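Local coordinates for protein Fdc1 (Candida dubliniensis, PDB 4ZAD) that probably decarboxylates aromatic acrylic acids such as ferulic, p-coumaric and cinnamic acid to their vinyl products, using prenylated FMN as cofactor, at residues 31-36 / 145-150; 150-155 / 285-290; 154-159 / 179-184. All blocks are in the same frame, centred on the assembly; numbering follows the deposited sequence. Where two conformers were deposited one is given.

Overall arrangement
The long loop of residues 145-159 runs through all three contacts, first against the start of helix 34-45, then against the loop 285-290, then against strand 181-184. Contact 1 is buried within the assembly but with N32 and H150 exposed at its margin, and it joins leucine packing to two backbone hydrogen bonds, one of them weak, beside the second subunit. Contacts 2 and 3 are mostly buried and share G154 and K155. Contact 2 depends on a carboxylate and close glycines, contact 3 on strand-like pairing and a methionine-covered phenylalanine. Both reach the prenylated flavin, contact 2 through E289 and contact 3 through T159 and R179.

Contact 1. Residues 31-36 / 145-150; sequences PNLEVG and VPLLHH
L33 and L147 meet both by backbone and by side chain, with P31 packed just upstream of them. The carbonyl of L147 points at the turn before the helix and takes a weak hydrogen bond from L33 N at 3.2 Å. In return, P31 O accepts L147 N at 3.0 Å, the donor standing above the carbonyl plane, 44° out of it. These two bonds frame N32 and make a single beta bridge between N32 and L147. Phi is positive (84°) at L33, so the backbone takes a left-handed conformation at this N-cap residue of helix 34-45.

The side chain of L33 uses its CD2 branch. That methyl lies against L147 O (3.3 Å) and L147 CD2 (3.9 Å) and reaches on to the backbone N of H150. The side chain of L147 has CG anti to its own backbone N (chi1 -172°), which lays it alongside N32 with both pointing the same way; L147 CD2 comes within 3.3 Å of N32 OD1. P31 lays its CB against the backbone of the loop, 3.8 Å from V145 O, while its carbonyl oxygen also receives a CA-H contact from P146. Further along, G36 CA sits 3.8 Å from L148 O, which is hydrogen-bonded to Y496 of the second subunit; L33 also packs on V500 of that subunit.

What results is an isolated beta bridge leading into a helix N-terminus, by which the N-terminal region of the UbiD fold is fastened to a loop of the flavin-binding region, beside the dimer interface.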
loop_
_atom_site.group_PDB
_atom_site.type_symbol
_atom_site.label_atom_id
_atom_site.label_comp_id
_atom_site.label_asym_id
_atom_site.label_seq_id
_atom_site.Cartn_x
_atom_site.Cartn_y
_atom_site.Cartn_z
ATOM N N PRO A 31 -15.498 -8.364 -29.515
ATOM C CA PRO A 31 -14.026 -8.296 -29.366
ATOM C C PRO A 31 -13.489 -6.874 -29.246
ATOM O O PRO A 31 -12.479 -6.619 -28.557
ATOM C CB PRO A 31 -13.514 -8.936 -30.656
ATOM C CG PRO A 31 -14.604 -9.894 -31.059
ATOM C CD PRO A 31 -15.908 -9.353 -30.535
ATOM N N ASN A 32 -14.164 -5.960 -29.932
ATOM C CA ASN A 32 -13.865 -4.546 -29.787
ATOM C C ASN A 32 -14.322 -4.019 -28.433
ATOM O O ASN A 32 -15.475 -3.629 -28.273
ATOM C CB ASN A 32 -14.495 -3.725 -30.913
ATOM C CG ASN A 32 -14.047 -2.285 -30.879
ATOM O OD1 ASN A 32 -13.001 -1.982 -30.311
ATOM N ND2 ASN A 32 -14.828 -1.386 -31.483
ATOM N N LEU A 33 -13.400 -4.067 -27.476
ATOM C CA LEU A 33 -13.451 -3.392 -26.173
ATOM C C LEU A 33 -14.205 -4.075 -25.068
ATOM O O LEU A 33 -13.969 -3.734 -23.929
ATOM C CB LEU A 33 -13.917 -1.933 -26.259
ATOM C CG LEU A 33 -12.959 -0.955 -26.958
ATOM C CD1 LEU A 33 -13.553 0.453 -27.015
ATOM C CD2 LEU A 33 -11.541 -0.943 -26.322
ATOM N N GLU A 34 -15.103 -5.010 -25.337
ATOM C CA GLU A 34 -15.936 -5.566 -24.245
ATOM C C GLU A 34 -15.261 -6.755 -23.589
ATOM O O GLU A 34 -15.504 -7.066 -22.412
ATOM C CB GLU A 34 -17.334 -6.008 -24.760
ATOM C CG GLU A 34 -18.122 -4.923 -25.508
ATOM C CD GLU A 34 -19.540 -5.352 -25.951
ATOM O OE1 GLU A 34 -19.930 -6.525 -25.745
ATOM O OE2 GLU A 34 -20.253 -4.482 -26.524
ATOM N N VAL A 35 -14.462 -7.475 -24.366
ATOM C CA VAL A 35 -13.795 -8.628 -23.828
ATOM C C VAL A 35 -12.861 -8.102 -22.745
ATOM O O VAL A 35 -12.835 -8.612 -21.645
ATOM C CB VAL A 35 -13.051 -9.415 -24.924
ATOM C CG1 VAL A 35 -12.110 -10.415 -24.334
ATOM C CG2 VAL A 35 -14.051 -10.121 -25.820
ATOM N N GLY A 36 -12.163 -7.018 -23.057
ATOM C CA GLY A 36 -11.282 -6.373 -22.111
ATOM C C GLY A 36 -11.960 -5.762 -20.893
ATOM O O GLY A 36 -11.418 -5.826 -19.791
ATOM N N VAL A 145 -10.109 -11.254 -32.771
ATOM C CA VAL A 145 -8.961 -10.825 -31.996
ATOM C C VAL A 145 -9.418 -9.566 -31.309
ATOM O O VAL A 145 -9.972 -8.673 -31.952
ATOM C CB VAL A 145 -7.751 -10.555 -32.932
ATOM C CG1 VAL A 145 -6.545 -10.001 -32.181
ATOM C CG2 VAL A 145 -7.392 -11.834 -33.684
ATOM N N PRO A 146 -9.231 -9.493 -29.999
ATOM C CA PRO A 146 -9.759 -8.359 -29.247
ATOM C C PRO A 146 -8.953 -7.080 -29.374
ATOM O O PRO A 146 -7.735 -7.143 -29.577
ATOM C CB PRO A 146 -9.680 -8.834 -27.796
ATOM C CG PRO A 146 -8.627 -9.881 -27.779
ATOM C CD PRO A 146 -8.655 -10.532 -29.123
ATOM N N LEU A 147 -9.633 -5.937 -29.223
ATOM C CA LEU A 147 -8.978 -4.671 -28.925
ATOM C C LEU A 147 -9.152 -4.427 -27.417
ATOM O O LEU A 147 -10.206 -3.953 -26.905
ATOM C CB LEU A 147 -9.577 -3.543 -29.743
ATOM C CG LEU A 147 -8.869 -2.186 -29.680
ATOM C CD1 LEU A 147 -7.807 -2.126 -30.749
ATOM C CD2 LEU A 147 -9.875 -1.053 -29.865
ATOM N N LEU A 148 -8.097 -4.778 -26.699
ATOM C CA LEU A 148 -8.183 -4.980 -25.274
ATOM C C LEU A 148 -8.326 -3.675 -24.516
ATOM O O LEU A 148 -9.096 -3.608 -23.542
ATOM C CB LEU A 148 -6.951 -5.750 -24.797
ATOM C CG LEU A 148 -6.943 -7.193 -25.244
ATOM C CD1 LEU A 148 -5.617 -7.868 -24.907
ATOM C CD2 LEU A 148 -8.164 -7.896 -24.558
ATOM N N HIS A 149 -7.593 -2.654 -24.957
ATOM C CA HIS A 149 -7.667 -1.353 -24.335
ATOM C C HIS A 149 -7.869 -0.243 -25.361
ATOM O O HIS A 149 -7.241 -0.263 -26.396
ATOM C CB HIS A 149 -6.391 -0.999 -23.575
ATOM C CG HIS A 149 -5.708 -2.140 -22.909
ATOM N ND1 HIS A 149 -4.980 -3.083 -23.602
ATOM C CD2 HIS A 149 -5.533 -2.419 -21.599
ATOM C CE1 HIS A 149 -4.441 -3.928 -22.746
ATOM N NE2 HIS A 149 -4.759 -3.544 -21.524
ATOM N N HIS A 150 -8.693 0.754 -25.030
ATOM C CA HIS A 150 -8.717 2.023 -25.766
ATOM C C HIS A 150 -7.309 2.528 -25.892
ATOM O O HIS A 150 -6.603 2.645 -24.882
ATOM C CB HIS A 150 -9.538 3.086 -25.019
ATOM C CG HIS A 150 -9.812 4.319 -25.830
ATOM N ND1 HIS A 150 -10.484 4.282 -27.037
ATOM C CD2 HIS A 150 -9.517 5.621 -25.602
ATOM C CE1 HIS A 150 -10.571 5.507 -27.526
ATOM N NE2 HIS A 150 -9.992 6.340 -26.672
#

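Contact 2. Residues 150-155 / 285-290; sequences HGDGGK and GPFGEM. With 4LU (1-deoxy-5-O-phosphono-1-(3,3,4,5-tetramethyl-9,11-dioxo-2,3,8,9,10,11-hexahydro-7H-quinolino[1,8-fg]pteridin-12-ium-7-y l)-D-ribitol), chain E.
D152 and F287 lie obliquely against each other, the carboxylate and ring planes 40° apart. D152 OD2 approaches the ring at an angle, 3.3 Å from F287 CD1, and also accepts a hydrogen bond from H149 ND1. The other oxygen, D152 OD1, is met on its syn side, though somewhat out of the carboxylate plane, by G288 N at 3.0 Å. With CG anti to the carbonyl carbon (chi1 -83°), the carboxylate turns back toward the 285-290 loop although its CB bond leads away, and the two bonds fix its rotation. F287 in turn sets its ring edge-to-face with H149.

Beside this pair the backbones close up. G153 N donates to P286 O at 2.9 Å in a nearly straight bond (163°), and G153 CA and G285 CA are 3.6 Å apart, so the two glycine backbones lie in direct contact. P286 sets its ring against the 150-155 segment, CG 3.5 Å from G151 O.

Just beyond G288 comes E289, predicted to be the proton donor, beside the prenylated flavin. The 285-290 loop continues strand 280-284 and leads to strand 293-294, where C294 packs against both D152 and P286, while E289 and M290 touch T330 of helix 329-332.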
loop_
_atom_site.group_PDB
_atom_site.type_symbol
_atom_site.label_atom_id
_atom_site.label_comp_id
_atom_site.label_asym_id
_atom_site.label_seq_id
_atom_site.Cartn_x
_atom_site.Cartn_y
_atom_site.Cartn_z
ATOM N N HIS A 150 -8.693 0.754 -25.030
ATOM C CA HIS A 150 -8.717 2.023 -25.766
ATOM C C HIS A 150 -7.309 2.528 -25.892
ATOM O O HIS A 150 -6.603 2.645 -24.882
ATOM C CB HIS A 150 -9.538 3.086 -25.019
ATOM C CG HIS A 150 -9.812 4.319 -25.830
ATOM N ND1 HIS A 150 -10.484 4.282 -27.037
ATOM C CD2 HIS A 150 -9.517 5.621 -25.602
ATOM C CE1 HIS A 150 -10.571 5.507 -27.526
ATOM N NE2 HIS A 150 -9.992 6.340 -26.672
ATOM N N GLY A 151 -6.904 2.822 -27.128
ATOM C CA GLY A 151 -5.576 3.368 -27.425
ATOM C C GLY A 151 -4.567 2.293 -27.832
ATOM O O GLY A 151 -3.417 2.602 -28.180
ATOM N N ASP A 152 -4.982 1.034 -27.780
ATOM C CA ASP A 152 -4.104 -0.036 -28.207
ATOM C C ASP A 152 -3.908 0.207 -29.696
ATOM O O ASP A 152 -4.848 0.546 -30.385
ATOM C CB ASP A 152 -4.717 -1.429 -27.942
ATOM C CG ASP A 152 -4.504 -1.927 -26.506
ATOM O OD1 ASP A 152 -3.905 -1.219 -25.672
ATOM O OD2 ASP A 152 -4.974 -3.059 -26.203
ATOM N N GLY A 153 -2.692 0.038 -30.195
ATOM C CA GLY A 153 -2.415 0.347 -31.605
ATOM C C GLY A 153 -2.768 -0.766 -32.569
ATOM O O GLY A 153 -2.468 -0.687 -33.735
ATOM N N GLY A 154 -3.402 -1.819 -32.072
ATOM C CA GLY A 154 -3.850 -2.930 -32.906
ATOM C C GLY A 154 -4.666 -3.900 -32.070
ATOM O O GLY A 154 -4.922 -3.681 -30.864
ATOM N N LYS A 155 -5.070 -4.988 -32.698
ATOM C CA LYS A 155 -5.704 -6.051 -31.970
ATOM C C LYS A 155 -4.616 -7.050 -31.530
ATOM O O LYS A 155 -3.879 -7.604 -32.356
ATOM C CB LYS A 155 -6.759 -6.705 -32.832
ATOM C CG LYS A 155 -7.874 -5.758 -33.364
ATOM C CD LYS A 155 -8.673 -6.484 -34.492
ATOM C CE LYS A 155 -9.907 -5.748 -34.990
ATOM N NZ LYS A 155 -10.902 -6.775 -35.417
ATOM N N GLY A 285 1.917 -1.417 -31.737
ATOM C CA GLY A 285 1.135 -0.204 -31.448
ATOM C C GLY A 285 1.343 -0.185 -29.998
ATOM O O GLY A 285 1.810 -1.218 -29.490
ATOM N N PRO A 286 1.055 0.947 -29.339
ATOM C CA PRO A 286 1.114 0.894 -27.894
ATOM C C PRO A 286 0.128 -0.153 -27.424
ATOM O O PRO A 286 -0.762 -0.534 -28.174
ATOM C CB PRO A 286 0.710 2.308 -27.455
ATOM C CG PRO A 286 0.015 2.896 -28.603
ATOM C CD PRO A 286 0.447 2.186 -29.836
ATOM N N PHE A 287 0.347 -0.647 -26.223
ATOM C CA PHE A 287 -0.533 -1.600 -25.565
ATOM C C PHE A 287 -0.671 -1.157 -24.100
ATOM O O PHE A 287 0.278 -0.658 -23.508
ATOM C CB PHE A 287 0.124 -2.974 -25.678
ATOM C CG PHE A 287 -0.707 -4.109 -25.198
ATOM C CD1 PHE A 287 -1.948 -4.332 -25.713
ATOM C CD2 PHE A 287 -0.192 -5.007 -24.284
ATOM C CE1 PHE A 287 -2.720 -5.410 -25.312
ATOM C CE2 PHE A 287 -0.941 -6.078 -23.835
ATOM C CZ PHE A 287 -2.228 -6.283 -24.355
ATOM N N GLY A 288 -1.855 -1.315 -23.537
ATOM C CA GLY A 288 -2.058 -1.194 -22.100
ATOM C C GLY A 288 -1.334 -2.318 -21.385
ATOM O O GLY A 288 -1.643 -3.477 -21.572
ATOM N N GLU A 289 -0.304 -1.978 -20.620
ATOM C CA GLU A 289 0.614 -2.991 -20.083
ATOM C C GLU A 289 0.705 -2.960 -18.556
ATOM O O GLU A 289 -0.000 -2.213 -17.878
ATOM C CB GLU A 289 2.022 -2.857 -20.722
ATOM C CG GLU A 289 2.394 -3.936 -21.796
ATOM C CD GLU A 289 3.125 -5.182 -21.265
ATOM O OE1 GLU A 289 2.939 -5.585 -20.093
ATOM O OE2 GLU A 289 3.900 -5.772 -22.061
ATOM N N MET A 290 1.626 -3.777 -18.063
ATOM C CA MET A 290 1.755 -4.197 -16.677
ATOM C C MET A 290 1.843 -3.154 -15.571
ATOM O O MET A 290 1.662 -3.503 -14.395
ATOM C CB MET A 290 2.975 -5.145 -16.570
ATOM C CG MET A 290 4.315 -4.487 -16.897
ATOM S SD MET A 290 5.641 -5.683 -16.843
ATOM C CE MET A 290 5.657 -5.965 -15.076
HETATM C C9 4LU E . 4.517 -12.100 -19.553
HETATM C C8 4LU E . 3.199 -12.572 -19.515
HETATM C C7 4LU E . 2.208 -11.994 -20.321
HETATM C C10 4LU E . 6.712 -10.331 -21.933
HETATM C C6 4LU E . 2.582 -10.814 -21.151
HETATM N N3 4LU E . 7.520 -8.871 -24.094
HETATM C C2 4LU E . 8.415 -9.595 -23.413
HETATM C C13 4LU E . 1.408 -11.111 -23.194
HETATM C C5 4LU E . 1.605 -10.165 -22.033
HETATM C C1 4LU E . 3.509 -8.648 -22.648
HETATM O O2 4LU E . 9.585 -9.582 -23.817
HETATM N N1 4LU E . 8.017 -10.318 -22.337
HETATM C C4 4LU E . 6.222 -8.829 -23.730
HETATM O O4 4LU E . 5.499 -8.109 -24.459
HETATM C C4A 4LU E . 5.778 -9.544 -22.641
HETATM N N5 4LU E . 4.388 -9.287 -21.929
HETATM C C3 4LU E . 2.174 -9.027 -22.734
HETATM C C12 4LU E . 0.251 -9.889 -21.387
HETATM C C5A 4LU E . 3.987 -10.330 -21.112
HETATM C C7M 4LU E . 0.784 -12.483 -20.334
HETATM C C8M 4LU E . 2.925 -13.751 -18.617
HETATM C C9A 4LU E . 4.960 -11.112 -20.446
HETATM N N10 4LU E . 6.337 -11.081 -20.859
HETATM C "C1'" 4LU E . 7.420 -11.334 -19.897
HETATM C "C2'" 4LU E . 8.146 -12.607 -20.330
HETATM O "O2'" 4LU E . 7.162 -13.622 -20.615
HETATM C "C3'" 4LU E . 9.153 -13.093 -19.279
HETATM O "O3'" 4LU E . 10.192 -12.107 -19.105
HETATM C "C4'" 4LU E . 9.790 -14.447 -19.659
HETATM O "O4'" 4LU E . 10.939 -14.677 -18.837
HETATM C "C5'" 4LU E . 10.261 -14.465 -21.123
HETATM O "O5'" 4LU E . 10.905 -15.667 -21.497
HETATM P P 4LU E . 12.478 -15.803 -21.661
HETATM O O2P 4LU E . 12.510 -17.200 -22.280
HETATM O O3P 4LU E . 13.000 -15.652 -20.216
HETATM O O1P 4LU E . 12.915 -14.669 -22.564
#

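Contact 3. Residues 154-159 / 179-184; sequences GKFIQT and RGMVHD. With 4LU (1-deoxy-5-O-phosphono-1-(3,3,4,5-tetramethyl-9,11-dioxo-2,3,8,9,10,11-hexahydro-7H-quinolino[1,8-fg]pteridin-12-ium-7-y l)-D-ribitol), chain E.
Residues 154-159 and 179-184 cross with their end-to-end directions 124° apart, and Q158 and G180 form a single antiparallel hydrogen-bonded pair. Q158 N donates to G180 O at 3.1 Å, and G180 N returns a weak hydrogen bond to Q158 O. Nearer the start of the loop, V182 N donates to K155 O at 3.0 Å, nearly along the C=O axis.

Between these bonds F156 turns its ring under M181. The M181 CB stands 3.5 Å above the ring centre, a CH-pi contact close to the ring normal, and CG continues over F156 CZ at 3.6 Å. M181 CG sits between its backbone N and carbonyl carbon (chi1 49°), which holds the side chain over the ring and brings SD to 4.4 Å from the F156 ring centroid, an oblique Met-aromatic contact; CE then packs on G154 CA. R179 passes the same ring obliquely, its CD 3.6 Å from F156 CE2 and its guanidinium plane 80° from the ring. A salt bridge from R179 NH2 to E284 holds the far end, while R179 N donates to flavin O4 at 3.0 Å. Away from the phenylalanine, I157 CB packs on V182 CG2, and Q158 NE2 donates to G161 O.

The contact thus lies along strand 181-184, which pairs with strand 187-189; I157 packs on I188 and M181 on T189 there. F156 rests on E284 of strand 280-284, and Q158 on L218 and F220 of strand 214-220.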
loop_
_atom_site.group_PDB
_atom_site.type_symbol
_atom_site.label_atom_id
_atom_site.label_comp_id
_atom_site.label_asym_id
_atom_site.label_seq_id
_atom_site.Cartn_x
_atom_site.Cartn_y
_atom_site.Cartn_z
ATOM N N GLY A 154 -3.402 -1.819 -32.072
ATOM C CA GLY A 154 -3.850 -2.930 -32.906
ATOM C C GLY A 154 -4.666 -3.900 -32.070
ATOM O O GLY A 154 -4.922 -3.681 -30.864
ATOM N N LYS A 155 -5.070 -4.988 -32.698
ATOM C CA LYS A 155 -5.704 -6.051 -31.970
ATOM C C LYS A 155 -4.616 -7.050 -31.530
ATOM O O LYS A 155 -3.879 -7.604 -32.356
ATOM C CB LYS A 155 -6.759 -6.705 -32.832
ATOM C CG LYS A 155 -7.874 -5.758 -33.364
ATOM C CD LYS A 155 -8.673 -6.484 -34.492
ATOM C CE LYS A 155 -9.907 -5.748 -34.990
ATOM N NZ LYS A 155 -10.902 -6.775 -35.417
ATOM N N PHE A 156 -4.496 -7.250 -30.226
ATOM C CA PHE A 156 -3.428 -8.097 -29.685
ATOM C C PHE A 156 -3.836 -9.558 -29.551
ATOM O O PHE A 156 -4.444 -9.983 -28.555
ATOM C CB PHE A 156 -2.887 -7.524 -28.393
ATOM C CG PHE A 156 -1.815 -6.484 -28.610
ATOM C CD1 PHE A 156 -2.143 -5.153 -28.760
ATOM C CD2 PHE A 156 -0.468 -6.844 -28.658
ATOM C CE1 PHE A 156 -1.148 -4.204 -28.951
ATOM C CE2 PHE A 156 0.521 -5.905 -28.859
ATOM C CZ PHE A 156 0.202 -4.610 -29.007
ATOM N N ILE A 157 -3.486 -10.322 -30.580
ATOM C CA ILE A 157 -3.918 -11.702 -30.711
ATOM C C ILE A 157 -3.106 -12.575 -29.774
ATOM O O ILE A 157 -3.572 -13.615 -29.328
ATOM C CB ILE A 157 -3.783 -12.180 -32.181
ATOM C CG1 ILE A 157 -4.522 -13.494 -32.411
ATOM C CG2 ILE A 157 -2.302 -12.291 -32.624
ATOM C CD1 ILE A 157 -4.488 -13.927 -33.851
ATOM N N GLN A 158 -1.901 -12.124 -29.456
ATOM C CA GLN A 158 -0.949 -12.906 -28.672
ATOM C C GLN A 158 -0.703 -12.217 -27.364
ATOM O O GLN A 158 0.071 -11.264 -27.256
ATOM C CB GLN A 158 0.332 -13.149 -29.462
ATOM C CG GLN A 158 1.610 -13.360 -28.692
ATOM C CD GLN A 158 1.563 -14.452 -27.654
ATOM O OE1 GLN A 158 0.527 -15.026 -27.366
ATOM N NE2 GLN A 158 2.713 -14.718 -27.058
ATOM N N THR A 159 -1.419 -12.702 -26.363
ATOM C CA THR A 159 -1.237 -12.249 -25.018
ATOM C C THR A 159 -1.020 -13.425 -24.079
ATOM O O THR A 159 -0.645 -13.207 -22.951
ATOM C CB THR A 159 -2.421 -11.364 -24.545
ATOM O OG1 THR A 159 -3.614 -12.158 -24.385
ATOM C CG2 THR A 159 -2.681 -10.264 -25.545
ATOM N N ARG A 179 4.252 -10.106 -26.303
ATOM C CA ARG A 179 3.011 -9.636 -26.864
ATOM C C ARG A 179 3.097 -9.675 -28.358
ATOM O O ARG A 179 4.201 -9.735 -28.920
ATOM C CB ARG A 179 2.687 -8.232 -26.370
ATOM C CG ARG A 179 3.467 -7.137 -27.013
ATOM C CD ARG A 179 3.049 -5.847 -26.364
ATOM N NE ARG A 179 3.586 -4.658 -26.995
ATOM C CZ ARG A 179 3.862 -3.533 -26.339
ATOM N NH1 ARG A 179 3.688 -3.462 -25.023
ATOM N NH2 ARG A 179 4.332 -2.471 -26.984
ATOM N N GLY A 180 1.927 -9.662 -28.984
ATOM C CA GLY A 180 1.823 -9.696 -30.428
ATOM C C GLY A 180 0.513 -9.153 -30.936
ATOM O O GLY A 180 -0.564 -9.470 -30.418
ATOM N N MET A 181 0.594 -8.302 -31.941
ATOM C CA MET A 181 -0.599 -7.752 -32.526
ATOM C C MET A 181 -0.658 -8.043 -34.025
ATOM O O MET A 181 0.363 -8.213 -34.690
ATOM C CB MET A 181 -0.734 -6.248 -32.229
ATOM C CG MET A 181 0.480 -5.383 -32.487
ATOM S SD MET A 181 0.013 -3.636 -32.647
ATOM C CE MET A 181 -0.449 -3.541 -34.401
ATOM N N VAL A 182 -1.877 -8.106 -34.549
ATOM C CA VAL A 182 -2.072 -8.399 -35.961
ATOM C C VAL A 182 -1.587 -7.210 -36.753
ATOM O O VAL A 182 -1.968 -6.086 -36.463
ATOM C CB VAL A 182 -3.545 -8.646 -36.293
ATOM C CG1 VAL A 182 -3.705 -8.959 -37.803
ATOM C CG2 VAL A 182 -4.105 -9.785 -35.428
ATOM N N HIS A 183 -0.707 -7.462 -37.716
ATOM C CA HIS A 183 -0.186 -6.421 -38.598
ATOM C C HIS A 183 -0.982 -6.379 -39.894
ATOM O O HIS A 183 -1.356 -5.307 -40.358
ATOM C CB HIS A 183 1.279 -6.658 -38.943
ATOM C CG HIS A 183 1.788 -5.748 -40.019
ATOM N ND1 HIS A 183 2.030 -4.406 -39.806
ATOM C CD2 HIS A 183 2.075 -5.982 -41.320
ATOM C CE1 HIS A 183 2.454 -3.857 -40.927
ATOM N NE2 HIS A 183 2.498 -4.793 -41.860
ATOM N N ASP A 184 -1.221 -7.537 -40.485
ATOM C CA ASP A 184 -2.049 -7.590 -41.693
ATOM C C ASP A 184 -2.625 -8.982 -41.824
ATOM O O ASP A 184 -2.451 -9.813 -40.930
ATOM C CB ASP A 184 -1.246 -7.200 -42.940
ATOM C CG ASP A 184 -0.133 -8.204 -43.285
ATOM O OD1 ASP A 184 -0.356 -9.435 -43.226
ATOM O OD2 ASP A 184 0.964 -7.755 -43.660
HETATM C C9 4LU E . 4.517 -12.100 -19.553
HETATM C C8 4LU E . 3.199 -12.572 -19.515
HETATM C C7 4LU E . 2.208 -11.994 -20.321
HETATM C C10 4LU E . 6.712 -10.331 -21.933
HETATM C C6 4LU E . 2.582 -10.814 -21.151
HETATM N N3 4LU E . 7.520 -8.871 -24.094
HETATM C C2 4LU E . 8.415 -9.595 -23.413
HETATM C C13 4LU E . 1.408 -11.111 -23.194
HETATM C C5 4LU E . 1.605 -10.165 -22.033
HETATM C C1 4LU E . 3.509 -8.648 -22.648
HETATM O O2 4LU E . 9.585 -9.582 -23.817
HETATM N N1 4LU E . 8.017 -10.318 -22.337
HETATM C C4 4LU E . 6.222 -8.829 -23.730
HETATM O O4 4LU E . 5.499 -8.109 -24.459
HETATM C C4A 4LU E . 5.778 -9.544 -22.641
HETATM N N5 4LU E . 4.388 -9.287 -21.929
HETATM C C3 4LU E . 2.174 -9.027 -22.734
HETATM C C12 4LU E . 0.251 -9.889 -21.387
HETATM C C5A 4LU E . 3.987 -10.330 -21.112
HETATM C C7M 4LU E . 0.784 -12.483 -20.334
HETATM C C8M 4LU E . 2.925 -13.751 -18.617
HETATM C C9A 4LU E . 4.960 -11.112 -20.446
HETATM N N10 4LU E . 6.337 -11.081 -20.859
HETATM C "C1'" 4LU E . 7.420 -11.334 -19.897
HETATM C "C2'" 4LU E . 8.146 -12.607 -20.330
HETATM O "O2'" 4LU E . 7.162 -13.622 -20.615
HETATM C "C3'" 4LU E . 9.153 -13.093 -19.279
HETATM O "O3'" 4LU E . 10.192 -12.107 -19.105
HETATM C "C4'" 4LU E . 9.790 -14.447 -19.659
HETATM O "O4'" 4LU E . 10.939 -14.677 -18.837
HETATM C "C5'" 4LU E . 10.261 -14.465 -21.123
HETATM O "O5'" 4LU E . 10.905 -15.667 -21.497
HETATM P P 4LU E . 12.478 -15.803 -21.661
HETATM O O2P 4LU E . 12.510 -17.200 -22.280
HETATM O O3P 4LU E . 13.000 -15.652 -20.216
HETATM O O1P 4LU E . 12.915 -14.669 -22.564
#